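Local coordinates for ancylostoma secreted protein 2 (Necator americanus, PDB 4NUI) that is a hookworm secreted protein of the CAP (SCP/TAPS) family, of unknown function, that binds divalent metal ions such as cobalt, zinc and copper in a surface groove, at residues G124-K129 with G147-M152. Numbering follows the deposited sequence.
With CO (cobalt (II) ion), chain B.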
ATOM      1  N   GLY A 124      -7.287  -2.107   6.427  1.00  6.00           N
ATOM      2  CA  GLY A 124      -8.101  -2.489   7.575  1.00  6.93           C
ATOM      3  C   GLY A 124      -7.362  -3.132   8.734  1.00  7.84           C
ATOM      4  O   GLY A 124      -7.888  -3.214   9.851  1.00  8.18           O
ATOM      5  N   GLU A 125      -6.155  -3.615   8.473  1.00  5.07           N
ATOM      6  CA  GLU A 125      -5.366  -4.256   9.518  1.00  8.67           C
ATOM      7  C   GLU A 125      -5.125  -3.300  10.675  1.00  8.37           C
ATOM      8  O   GLU A 125      -5.068  -3.721  11.833  1.00  7.51           O
ATOM      9  CB  GLU A 125      -4.048  -4.799   8.962  1.00  6.72           C
ATOM     10  CG  GLU A 125      -4.246  -6.003   8.033  1.00  8.25           C
ATOM     11  CD  GLU A 125      -3.012  -6.366   7.232  1.00 10.82           C
ATOM     12  OE1 GLU A 125      -2.018  -5.610   7.261  1.00  7.85           O
ATOM     13  OE2 GLU A 125      -3.044  -7.428   6.567  1.00 10.99           O
ATOM     14  N   LEU A 126      -5.009  -2.011  10.366  1.00  5.72           N
ATOM     15  CA  LEU A 126      -4.829  -0.999  11.411  1.00  7.04           C
ATOM     16  C   LEU A 126      -6.012  -0.959  12.378  1.00  8.16           C
ATOM     17  O   LEU A 126      -5.829  -1.049  13.592  1.00  8.66           O
ATOM     18  CB  LEU A 126      -4.598   0.392  10.802  1.00  6.17           C
ATOM     19  CG  LEU A 126      -4.624   1.563  11.788  1.00  7.62           C
ATOM     20  CD1 LEU A 126      -3.437   1.522  12.747  1.00  5.78           C
ATOM     21  CD2 LEU A 126      -4.646   2.881  11.020  1.00  6.79           C
ATOM     22  N   ALA A 127      -7.223  -0.811  11.845  1.00  6.39           N
ATOM     23  CA  ALA A 127      -8.419  -0.743  12.683  1.00  9.05           C
ATOM     24  C   ALA A 127      -8.729  -2.078  13.360  1.00 11.09           C
ATOM     25  O   ALA A 127      -9.209  -2.114  14.500  1.00 11.97           O
ATOM     26  CB  ALA A 127      -9.624  -0.270  11.863  1.00  8.47           C
ATOM     27  N   GLU A 128      -8.462  -3.175  12.663  1.00  8.96           N
ATOM     28  CA  GLU A 128      -8.897  -4.485  13.149  1.00 11.53           C
ATOM     29  C   GLU A 128      -7.915  -5.157  14.100  1.00 12.47           C
ATOM     30  O   GLU A 128      -8.326  -5.715  15.120  1.00 16.01           O
ATOM     31  CB  GLU A 128      -9.217  -5.415  11.983  1.00 14.01           C
ATOM     32  CG  GLU A 128     -10.440  -4.979  11.203  1.00 11.32           C
ATOM     33  CD  GLU A 128     -10.922  -6.035  10.247  1.00 16.00           C
ATOM     34  OE1 GLU A 128     -11.869  -5.744   9.491  1.00 19.45           O
ATOM     35  OE2 GLU A 128     -10.354  -7.149  10.251  1.00 15.85           O
ATOM     36  N   LYS A 129      -6.631  -5.117  13.763  1.00 10.97           N
ATOM     37  CA  LYS A 129      -5.610  -5.755  14.587  1.00 11.33           C
ATOM     38  C   LYS A 129      -4.914  -4.766  15.520  1.00 12.13           C
ATOM     39  O   LYS A 129      -4.494  -5.126  16.616  1.00 13.75           O
ATOM     40  CB  LYS A 129      -4.587  -6.476  13.712  1.00 11.21           C
ATOM     41  CG  LYS A 129      -5.211  -7.521  12.801  1.00 13.06           C
ATOM     42  CD  LYS A 129      -4.154  -8.352  12.119  1.00 18.19           C
ATOM     43  CE  LYS A 129      -4.788  -9.367  11.187  1.00 19.08           C
ATOM     44  NZ  LYS A 129      -3.764 -10.237  10.563  1.00 23.68           N
ATOM     45  N   GLY A 147       1.361  -6.296   8.266  1.00  7.60           N
ATOM     46  CA  GLY A 147       2.325  -5.950   7.237  1.00  7.76           C
ATOM     47  C   GLY A 147       1.777  -5.411   5.933  1.00  7.17           C
ATOM     48  O   GLY A 147       2.516  -4.788   5.167  1.00  6.27           O
ATOM     49  N   HIS A 148       0.498  -5.648   5.651  1.00  5.18           N
ATOM     50  CA  HIS A 148      -0.085  -5.053   4.457  1.00  5.39           C
ATOM     51  C   HIS A 148      -0.370  -3.576   4.724  1.00  4.52           C
ATOM     52  O   HIS A 148      -0.040  -2.714   3.901  1.00  5.00           O
ATOM     53  CB  HIS A 148      -1.343  -5.803   4.011  1.00  6.16           C
ATOM     54  CG  HIS A 148      -1.122  -7.266   3.785  1.00 10.79           C
ATOM     55  ND1 HIS A 148      -1.484  -8.223   4.710  1.00 16.59           N
ATOM     56  CD2 HIS A 148      -0.573  -7.935   2.746  1.00 15.51           C
ATOM     57  CE1 HIS A 148      -1.169  -9.420   4.249  1.00 19.68           C
ATOM     58  NE2 HIS A 148      -0.620  -9.274   3.056  1.00 14.60           N
ATOM     59  N   TYR A 149      -0.938  -3.284   5.892  1.00  5.04           N
ATOM     60  CA  TYR A 149      -1.120  -1.903   6.312  1.00  5.84           C
ATOM     61  C   TYR A 149       0.201  -1.143   6.379  1.00  4.98           C
ATOM     62  O   TYR A 149       0.322  -0.057   5.820  1.00  4.87           O
ATOM     63  CB  TYR A 149      -1.816  -1.807   7.668  1.00  4.46           C
ATOM     64  CG  TYR A 149      -1.682  -0.434   8.274  1.00  5.04           C
ATOM     65  CD1 TYR A 149      -2.453   0.624   7.809  1.00  5.39           C
ATOM     66  CD2 TYR A 149      -0.764  -0.183   9.295  1.00  5.29           C
ATOM     67  CE1 TYR A 149      -2.329   1.895   8.350  1.00  6.32           C
ATOM     68  CE2 TYR A 149      -0.637   1.081   9.843  1.00  4.54           C
ATOM     69  CZ  TYR A 149      -1.422   2.116   9.361  1.00  4.54           C
ATOM     70  OH  TYR A 149      -1.306   3.376   9.885  1.00  5.01           O
ATOM     71  N   THR A 150       1.188  -1.700   7.069  1.00  5.22           N
ATOM     72  CA  THR A 150       2.438  -0.966   7.272  1.00  4.37           C
ATOM     73  C   THR A 150       3.138  -0.663   5.947  1.00  4.94           C
ATOM     74  O   THR A 150       3.768   0.383   5.797  1.00  4.89           O
ATOM     75  CB  THR A 150       3.407  -1.664   8.278  1.00  3.85           C
ATOM     76  OG1 THR A 150       3.778  -2.953   7.785  1.00  6.75           O
ATOM     77  CG2 THR A 150       2.757  -1.809   9.650  1.00  5.97           C
ATOM     78  N   GLN A 151       3.004  -1.555   4.971  1.00  4.87           N
ATOM     79  CA  GLN A 151       3.547  -1.267   3.649  1.00  4.90           C
ATOM     80  C   GLN A 151       2.760  -0.158   2.928  1.00  5.52           C
ATOM     81  O   GLN A 151       3.364   0.685   2.259  1.00  4.47           O
ATOM     82  CB  GLN A 151       3.643  -2.541   2.794  1.00  5.36           C
ATOM     83  CG  GLN A 151       4.101  -2.290   1.362  1.00  5.00           C
ATOM     84  CD  GLN A 151       5.509  -1.708   1.276  1.00  6.12           C
ATOM     85  OE1 GLN A 151       5.701  -0.488   1.291  1.00  7.98           O
ATOM     86  NE2 GLN A 151       6.491  -2.574   1.169  1.00  3.54           N
ATOM     87  N   MET A 152       1.430  -0.143   3.055  1.00  5.51           N
ATOM     88  CA  MET A 152       0.643   0.922   2.426  1.00  4.82           C
ATOM     89  C   MET A 152       1.025   2.296   2.950  1.00  4.75           C
ATOM     90  O   MET A 152       0.988   3.261   2.197  1.00  5.56           O
ATOM     91  CB  MET A 152      -0.864   0.746   2.628  1.00  3.94           C
ATOM     92  CG  MET A 152      -1.461  -0.452   1.971  1.00  6.64           C
ATOM     93  SD  MET A 152      -3.262  -0.434   2.025  1.00  7.31           S
ATOM     94  CE  MET A 152      -3.641   0.991   1.028  1.00  6.91           C
TER
HETATM   95 CO    CO B 300       1.537 -10.639   3.412  1.00 25.90          CO
HETATM   96  O   HOH W   1      -0.221 -12.022   3.083  1.00 24.95           O
HETATM   97  O   HOH W   2       2.989 -12.025   4.634  1.00 28.47           O
HETATM   98  O   HOH W   3       3.294  -8.987   3.884  1.00 24.25           O
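At the metal site of the CAP fold, Glu125 OE2 meets the His148 imidazole at its edge, at ND1, while NE2 points to the cobalt ion. His148 ND1 donates to Glu125 OE2 at 2.6 Å, close to the ring plane and onto the syn lone pair of the oxygen. Because ND1 carries the proton for this bond, His148 NE2 is left to bind the cobalt, 2.6 Å away and long for such a bond; waters and His88 complete the site. The carboxylate is turned 51° from the imidazole plane, and Glu125 OE1 accepts from Tyr149 N at 2.9 Å, from above the carboxylate plane, with a weaker, bent bond from His148 N. An acid fits here because those amides lie in the first turn of helix 147-152, where the helix itself offers N-H groups no carbonyl partner. Glutamate reaches them with its chain extended beyond CG (chi2 167°). This His-carboxylate pair ties the short helix 125-129, just after helix 111-123, to the metal-bearing helix of the family's alpha-beta-alpha sandwich. One residue on, the branched aliphatic Leu126 offers C-H groups to the flat face of buried Tyr149: Leu126 CB sits 3.7 Å from the ring centroid, a CH-pi contact, and Leu126 CD2 comes within 3.6 Å of Tyr149 OH. Phe123 meets the same tyrosine edge-to-face.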